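Peptidase, C14 family (Geobacter sulfurreducens PCA, PDB 3BIJ) probably acts as a cysteine endopeptidase of the caspase-like kind, though its substrates and biological role are unknown. Local coordinates at residues Asp62-Ala67 with Asp75-Ser80; Ala117-Phe122 with Val126-Phe131. All blocks are in the same frame, centred on the assembly; numbering follows the deposited sequence.

Interaction 1 of 2, residues Asp62-Ala67 with Asp75-Ser80; sequences DAIGKA and DIFMLS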
ATOM      1  N   ASP A  62      37.812  14.015 -24.809  1.00 39.65           N
ATOM      2  CA  ASP A  62      38.431  15.022 -25.654  1.00 37.96           C
ATOM      3  C   ASP A  62      37.831  16.408 -25.470  1.00 37.95           C
ATOM      4  O   ASP A  62      38.560  17.392 -25.423  1.00 38.05           O
ATOM      5  CB  ASP A  62      38.317  14.604 -27.117  1.00 51.95           C
ATOM      6  CG  ASP A  62      38.937  15.611 -28.057  1.00 64.98           C
ATOM      7  OD1 ASP A  62      38.232  16.578 -28.428  1.00 76.24           O
ATOM      8  OD2 ASP A  62      40.132  15.436 -28.416  1.00 63.30           O
ATOM      9  N   ALA A  63      36.505  16.491 -25.379  1.00 37.92           N
ATOM     10  CA  ALA A  63      35.841  17.779 -25.196  1.00 28.83           C
ATOM     11  C   ALA A  63      36.272  18.420 -23.882  1.00 42.42           C
ATOM     12  O   ALA A  63      36.651  19.595 -23.851  1.00 47.09           O
ATOM     13  CB  ALA A  63      34.331  17.604 -25.218  1.00 31.92           C
ATOM     14  N   ILE A  64      36.210  17.656 -22.793  1.00 41.81           N
ATOM     15  CA  ILE A  64      36.605  18.187 -21.498  1.00 45.30           C
ATOM     16  C   ILE A  64      38.072  18.587 -21.572  1.00 50.39           C
ATOM     17  O   ILE A  64      38.471  19.615 -21.021  1.00 57.63           O
ATOM     18  CB  ILE A  64      36.413  17.152 -20.359  1.00 39.51           C
ATOM     19  CG1 ILE A  64      34.940  16.763 -20.245  1.00 42.81           C
ATOM     20  CG2 ILE A  64      36.862  17.756 -19.026  1.00 47.86           C
ATOM     21  CD1 ILE A  64      34.671  15.637 -19.264  1.00 39.62           C
ATOM     22  N   GLY A  65      38.867  17.779 -22.268  1.00 46.30           N
ATOM     23  CA  GLY A  65      40.285  18.072 -22.400  1.00 52.26           C
ATOM     24  C   GLY A  65      40.511  19.408 -23.079  1.00 49.86           C
ATOM     25  O   GLY A  65      41.322  20.227 -22.639  1.00 48.94           O
ATOM     26  N   LYS A  66      39.783  19.626 -24.166  1.00 47.40           N
ATOM     27  CA  LYS A  66      39.895  20.870 -24.904  1.00 54.38           C
ATOM     28  C   LYS A  66      39.643  22.021 -23.937  1.00 60.33           C
ATOM     29  O   LYS A  66      40.490  22.906 -23.768  1.00 68.87           O
ATOM     30  CB  LYS A  66      38.877  20.900 -26.047  1.00 44.87           C
ATOM     31  CG  LYS A  66      39.102  19.819 -27.102  1.00 53.02           C
ATOM     32  CD  LYS A  66      40.482  19.965 -27.747  1.00 70.86           C
ATOM     33  CE  LYS A  66      40.787  18.884 -28.802  1.00 75.93           C
ATOM     34  NZ  LYS A  66      39.856  18.889 -29.976  1.00 76.91           N
ATOM     35  N   ALA A  67      38.483  21.987 -23.285  1.00 57.49           N
ATOM     36  CA  ALA A  67      38.108  23.020 -22.323  1.00 57.85           C
ATOM     37  C   ALA A  67      39.208  23.308 -21.307  1.00 57.72           C
ATOM     38  O   ALA A  67      39.591  24.460 -21.114  1.00 57.81           O
ATOM     39  CB  ALA A  67      36.835  22.624 -21.600  1.00 53.32           C
ATOM     40  N   ASP A  75      37.746  32.217 -16.071  1.00 57.78           N
ATOM     41  CA  ASP A  75      36.737  31.620 -16.918  1.00 58.75           C
ATOM     42  C   ASP A  75      35.935  30.594 -16.133  1.00 58.36           C
ATOM     43  O   ASP A  75      36.167  30.386 -14.939  1.00 52.73           O
ATOM     44  CB  ASP A  75      37.383  30.966 -18.136  1.00 65.57           C
ATOM     45  CG  ASP A  75      38.270  31.925 -18.911  1.00 67.26           C
ATOM     46  OD1 ASP A  75      37.887  33.106 -19.052  1.00 55.33           O
ATOM     47  OD2 ASP A  75      39.341  31.489 -19.386  1.00 68.69           O
ATOM     48  N   ILE A  76      34.990  29.950 -16.810  1.00 53.72           N
ATOM     49  CA  ILE A  76      34.152  28.949 -16.172  1.00 47.50           C
ATOM     50  C   ILE A  76      33.708  27.832 -17.125  1.00 47.23           C
ATOM     51  O   ILE A  76      33.227  28.080 -18.231  1.00 51.22           O
ATOM     52  CB  ILE A  76      32.904  29.605 -15.571  1.00 47.92           C
ATOM     53  CG1 ILE A  76      31.972  28.522 -15.002  1.00 56.72           C
ATOM     54  CG2 ILE A  76      32.180  30.435 -16.633  1.00 42.84           C
ATOM     55  CD1 ILE A  76      30.735  29.065 -14.304  1.00 29.48           C
ATOM     56  N   PHE A  77      33.869  26.598 -16.673  1.00 47.40           N
ATOM     57  CA  PHE A  77      33.486  25.433 -17.448  1.00 45.08           C
ATOM     58  C   PHE A  77      32.222  24.826 -16.849  1.00 48.79           C
ATOM     59  O   PHE A  77      32.124  24.652 -15.635  1.00 48.94           O
ATOM     60  CB  PHE A  77      34.606  24.400 -17.421  1.00 41.78           C
ATOM     61  CG  PHE A  77      34.253  23.118 -18.103  1.00 50.81           C
ATOM     62  CD1 PHE A  77      33.941  23.098 -19.452  1.00 58.79           C
ATOM     63  CD2 PHE A  77      34.242  21.920 -17.401  1.00 58.43           C
ATOM     64  CE1 PHE A  77      33.621  21.900 -20.098  1.00 55.93           C
ATOM     65  CE2 PHE A  77      33.925  20.714 -18.036  1.00 55.95           C
ATOM     66  CZ  PHE A  77      33.616  20.708 -19.384  1.00 57.85           C
HETATM   67  N   MSE A  78      31.251  24.516 -17.697  1.00 42.34           N
HETATM   68  CA  MSE A  78      30.018  23.918 -17.231  1.00 32.23           C
HETATM   69  C   MSE A  78      29.823  22.536 -17.840  1.00 41.65           C
HETATM   70  O   MSE A  78      29.849  22.377 -19.066  1.00 41.18           O
HETATM   71  CB  MSE A  78      28.821  24.781 -17.599  1.00 30.32           C
HETATM   72  CG  MSE A  78      27.552  24.313 -16.946  1.00 32.40           C
HETATM   73 SE   MSE A  78      25.985  25.148 -17.629  1.00 64.27          SE
HETATM   74  CE  MSE A  78      24.934  23.576 -17.977  1.00 41.84           C
ATOM     75  N   LEU A  79      29.617  21.542 -16.984  1.00 39.40           N
ATOM     76  CA  LEU A  79      29.395  20.171 -17.434  1.00 45.27           C
ATOM     77  C   LEU A  79      28.087  19.641 -16.878  1.00 39.17           C
ATOM     78  O   LEU A  79      27.918  19.557 -15.666  1.00 50.25           O
ATOM     79  CB  LEU A  79      30.535  19.261 -16.970  1.00 40.86           C
ATOM     80  CG  LEU A  79      30.391  17.749 -17.206  1.00 43.63           C
ATOM     81  CD1 LEU A  79      30.104  17.457 -18.674  1.00 28.17           C
ATOM     82  CD2 LEU A  79      31.692  17.054 -16.780  1.00 39.70           C
ATOM     83  N   SER A  80      27.161  19.295 -17.759  1.00 29.89           N
ATOM     84  CA  SER A  80      25.892  18.748 -17.314  1.00 38.42           C
ATOM     85  C   SER A  80      25.805  17.352 -17.905  1.00 40.78           C
ATOM     86  O   SER A  80      26.298  17.118 -19.007  1.00 41.75           O
ATOM     87  CB  SER A  80      24.710  19.597 -17.790  1.00 35.80           C
ATOM     88  OG  SER A  80      24.593  19.558 -19.196  1.00 46.24           O
TER
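Phe77 and Ile64 carry most of this contact, with Ala67 completing it, and together they illustrate how a helix is seated on a sheet by a few well-placed apolar groups. The middle of helix 57-70 runs nearly antiparallel to the start of strand 76-89, their local axes at 165° and 10.2 Å apart at closest approach. The benzyl group of Phe77 bridges much of that separation. Its CG stands anti to the backbone N (chi1 175°), which carries the ring out from the strand to the helix. There the methyl of Ala67 approaches the ring obliquely and rests against the CD1–CE1 bond, with Ala67 CB 3.6 Å from Phe77 CE1. One helical turn earlier, Ile64 reaches the far end of the same ring, its CG1 4.2 Å from Phe77 CZ. The CB of Ile64 does not point at the strand; the reach comes from the extended CG1 branch (chi2 173°), which brings CD1 to 4.1 Å from Leu79 CD2. The Ile64 and Leu79 side chains cross at about a right angle, so they meet through terminal methyls and not along their lengths. Ile64 also touches Leu7 of strand 4-10 and Leu115 of helix 112-119, while Phe77 stacks on the ring of Phe122. The helix and the strand after it form the second half of a beta-alpha-beta crossover from strand 46-51, which passes strand 4-10 in the parallel part of the caspase-like sheet. All four touching residues are buried and their meeting atoms are carbon. The contact therefore depends on close fit and the exclusion of water, the Phe77 ring serving both Ala67 and Ile64 while the Ile64 and Leu79 methyls extend the apolar surface along the strand.

Interaction 2 of 2, residues Ala117-Phe122 with Val126-Phe131; sequences ALLGKF and VRVLVF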
ATOM      1  N   ALA A 117      39.958  13.132 -12.681  1.00 53.55           N
ATOM      2  CA  ALA A 117      41.282  13.532 -13.166  1.00 56.57           C
ATOM      3  C   ALA A 117      41.160  14.611 -14.234  1.00 58.96           C
ATOM      4  O   ALA A 117      41.942  15.570 -14.262  1.00 67.54           O
ATOM      5  CB  ALA A 117      42.035  12.333 -13.730  1.00 47.50           C
ATOM      6  N   LEU A 118      40.182  14.451 -15.119  1.00 53.58           N
ATOM      7  CA  LEU A 118      39.955  15.424 -16.180  1.00 47.70           C
ATOM      8  C   LEU A 118      39.640  16.791 -15.565  1.00 54.63           C
ATOM      9  O   LEU A 118      40.150  17.825 -16.014  1.00 52.09           O
ATOM     10  CB  LEU A 118      38.807  14.962 -17.086  1.00 40.76           C
ATOM     11  CG  LEU A 118      39.161  14.327 -18.437  1.00 39.68           C
ATOM     12  CD1 LEU A 118      40.350  13.411 -18.303  1.00 54.93           C
ATOM     13  CD2 LEU A 118      37.964  13.566 -18.958  1.00 44.59           C
ATOM     14  N   LEU A 119      38.811  16.800 -14.527  1.00 50.61           N
ATOM     15  CA  LEU A 119      38.464  18.057 -13.874  1.00 50.27           C
ATOM     16  C   LEU A 119      39.689  18.688 -13.217  1.00 53.85           C
ATOM     17  O   LEU A 119      39.738  19.904 -13.017  1.00 51.56           O
ATOM     18  CB  LEU A 119      37.377  17.826 -12.823  1.00 44.89           C
ATOM     19  CG  LEU A 119      36.032  17.337 -13.364  1.00 38.67           C
ATOM     20  CD1 LEU A 119      35.069  17.160 -12.211  1.00 40.68           C
ATOM     21  CD2 LEU A 119      35.467  18.320 -14.367  1.00 33.82           C
ATOM     22  N   GLY A 120      40.673  17.854 -12.888  1.00 56.23           N
ATOM     23  CA  GLY A 120      41.882  18.335 -12.244  1.00 54.04           C
ATOM     24  C   GLY A 120      42.846  18.986 -13.214  1.00 57.50           C
ATOM     25  O   GLY A 120      43.867  19.541 -12.806  1.00 59.92           O
ATOM     26  N   LYS A 121      42.527  18.921 -14.501  1.00 55.33           N
ATOM     27  CA  LYS A 121      43.387  19.513 -15.522  1.00 61.54           C
ATOM     28  C   LYS A 121      43.052  20.974 -15.817  1.00 59.87           C
ATOM     29  O   LYS A 121      43.683  21.602 -16.669  1.00 56.13           O
ATOM     30  CB  LYS A 121      43.307  18.710 -16.823  1.00 55.97           C
ATOM     31  CG  LYS A 121      43.982  17.358 -16.760  1.00 67.23           C
ATOM     32  CD  LYS A 121      43.826  16.615 -18.064  1.00 61.03           C
ATOM     33  CE  LYS A 121      44.430  15.226 -17.959  1.00 75.82           C
ATOM     34  NZ  LYS A 121      44.211  14.409 -19.199  1.00 83.80           N
ATOM     35  N   PHE A 122      42.059  21.513 -15.115  1.00 59.98           N
ATOM     36  CA  PHE A 122      41.657  22.900 -15.315  1.00 55.40           C
ATOM     37  C   PHE A 122      42.546  23.870 -14.547  1.00 54.42           C
ATOM     38  O   PHE A 122      43.150  23.506 -13.540  1.00 53.39           O
ATOM     39  CB  PHE A 122      40.192  23.112 -14.900  1.00 52.76           C
ATOM     40  CG  PHE A 122      39.188  22.561 -15.882  1.00 49.93           C
ATOM     41  CD1 PHE A 122      38.869  21.210 -15.892  1.00 48.44           C
ATOM     42  CD2 PHE A 122      38.590  23.394 -16.826  1.00 52.42           C
ATOM     43  CE1 PHE A 122      37.971  20.698 -16.825  1.00 49.41           C
ATOM     44  CE2 PHE A 122      37.691  22.887 -17.763  1.00 47.08           C
ATOM     45  CZ  PHE A 122      37.385  21.540 -17.762  1.00 53.37           C
ATOM     46  N   VAL A 126      39.795  28.963 -12.371  1.00 48.97           N
ATOM     47  CA  VAL A 126      38.658  28.634 -13.220  1.00 48.95           C
ATOM     48  C   VAL A 126      37.541  27.958 -12.409  1.00 46.36           C
ATOM     49  O   VAL A 126      37.803  27.117 -11.553  1.00 35.30           O
ATOM     50  CB  VAL A 126      39.116  27.748 -14.442  1.00 46.26           C
ATOM     51  CG1 VAL A 126      40.044  26.658 -13.974  1.00 53.32           C
ATOM     52  CG2 VAL A 126      37.911  27.144 -15.149  1.00 43.48           C
ATOM     53  N   ARG A 127      36.300  28.371 -12.661  1.00 48.44           N
ATOM     54  CA  ARG A 127      35.142  27.814 -11.971  1.00 42.80           C
ATOM     55  C   ARG A 127      34.621  26.641 -12.788  1.00 47.04           C
ATOM     56  O   ARG A 127      34.460  26.756 -14.007  1.00 47.84           O
ATOM     57  CB  ARG A 127      34.036  28.866 -11.825  1.00 35.46           C
ATOM     58  CG  ARG A 127      34.421  30.064 -10.976  1.00 39.47           C
ATOM     59  CD  ARG A 127      34.448  31.341 -11.802  1.00 44.19           C
ATOM     60  NE  ARG A 127      33.099  31.760 -12.164  1.00 41.88           N
ATOM     61  CZ  ARG A 127      32.788  32.363 -13.304  1.00 53.83           C
ATOM     62  NH1 ARG A 127      33.728  32.623 -14.205  1.00 50.43           N
ATOM     63  NH2 ARG A 127      31.528  32.693 -13.550  1.00 58.42           N
ATOM     64  N   VAL A 128      34.372  25.517 -12.121  1.00 43.33           N
ATOM     65  CA  VAL A 128      33.865  24.316 -12.785  1.00 41.43           C
ATOM     66  C   VAL A 128      32.501  23.972 -12.196  1.00 44.13           C
ATOM     67  O   VAL A 128      32.404  23.577 -11.036  1.00 49.49           O
ATOM     68  CB  VAL A 128      34.824  23.110 -12.587  1.00 38.59           C
ATOM     69  CG1 VAL A 128      34.265  21.884 -13.271  1.00 39.66           C
ATOM     70  CG2 VAL A 128      36.197  23.438 -13.156  1.00 46.12           C
ATOM     71  N   LEU A 129      31.451  24.136 -12.994  1.00 38.13           N
ATOM     72  CA  LEU A 129      30.091  23.849 -12.554  1.00 35.99           C
ATOM     73  C   LEU A 129      29.613  22.546 -13.179  1.00 38.33           C
ATOM     74  O   LEU A 129      29.527  22.448 -14.399  1.00 41.45           O
ATOM     75  CB  LEU A 129      29.166  24.990 -12.969  1.00 33.83           C
ATOM     76  CG  LEU A 129      27.697  24.864 -12.586  1.00 40.54           C
ATOM     77  CD1 LEU A 129      27.549  24.900 -11.083  1.00 32.18           C
ATOM     78  CD2 LEU A 129      26.928  25.997 -13.243  1.00 28.26           C
ATOM     79  N   VAL A 130      29.293  21.552 -12.352  1.00 43.34           N
ATOM     80  CA  VAL A 130      28.848  20.245 -12.855  1.00 43.04           C
ATOM     81  C   VAL A 130      27.437  19.838 -12.402  1.00 44.75           C
ATOM     82  O   VAL A 130      27.137  19.843 -11.210  1.00 40.83           O
ATOM     83  CB  VAL A 130      29.816  19.106 -12.403  1.00 35.63           C
ATOM     84  CG1 VAL A 130      29.371  17.791 -12.998  1.00 26.74           C
ATOM     85  CG2 VAL A 130      31.246  19.414 -12.807  1.00 30.36           C
ATOM     86  N   PHE A 131      26.576  19.494 -13.358  1.00 45.85           N
ATOM     87  CA  PHE A 131      25.228  19.030 -13.045  1.00 43.67           C
ATOM     88  C   PHE A 131      25.160  17.571 -13.474  1.00 49.61           C
ATOM     89  O   PHE A 131      25.402  17.250 -14.643  1.00 50.00           O
ATOM     90  CB  PHE A 131      24.150  19.810 -13.803  1.00 42.43           C
ATOM     91  CG  PHE A 131      23.938  21.199 -13.292  1.00 45.54           C
ATOM     92  CD1 PHE A 131      24.643  22.273 -13.830  1.00 44.68           C
ATOM     93  CD2 PHE A 131      23.061  21.432 -12.235  1.00 49.01           C
ATOM     94  CE1 PHE A 131      24.478  23.561 -13.320  1.00 45.15           C
ATOM     95  CE2 PHE A 131      22.888  22.711 -11.717  1.00 47.23           C
ATOM     96  CZ  PHE A 131      23.600  23.784 -12.260  1.00 41.93           C
TER
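An apolar helix-end-to-strand contact, in which Leu119 and Phe122 face Val126 and Val128, packs the C-terminal part of helix 112-119 and the turn after it against strand 127-133 of the central sheet and the residue just before it. A type I beta turn from Leu119 to Phe122 brings the chain round, and these two residues, at its ends, both point toward the strand. Leu119 CD2 lies 3.9 Å from Val128 CG1, the two side chains meeting at a slant, while its other methyl only grazes Val130. Val128 divides its branches: CG2 sits over one face of the Phe122 ring, offset toward the rim and 4.1 Å from Phe122 CG. Phe122 has CG beside its backbone N (chi1 -75°), which lays the ring across Val128. Nearer the backbone, Phe122 CB is 3.7 Å from Val126 CG1. The other methyl of Val126 meets the ring obliquely. Ala67 and Ile64 of helix 57-70 also touch Phe122, which thus fills the angle between that helix and the sheet. With five buried residues touching through carbon alone, the fit depends on van der Waals packing of branched methyls round a leucine and over a ring face.

How the interactions relate
Both contacts belong to the buried core and cover the same side of the sheet, their centres about 7 Å apart. Interaction 1 seats the long crossover helix 57-70 on strand 76-89; interaction 2 seats the end of helix 112-119 and its turn on the adjacent parallel strand 127-133. Their chemistry is alike but differently shared: an aromatic ring comes from the strand in the first and from the turn in the second, and the two aromatic residues join the contacts into one apolar layer. Between the strands, polar backbone takes over, with Phe77 N and Arg127 O 2.7 Å apart, probably hydrogen-bonded. In clan CD peptidases, such neighbouring strands generally lead into the catalytic histidine and cysteine loops.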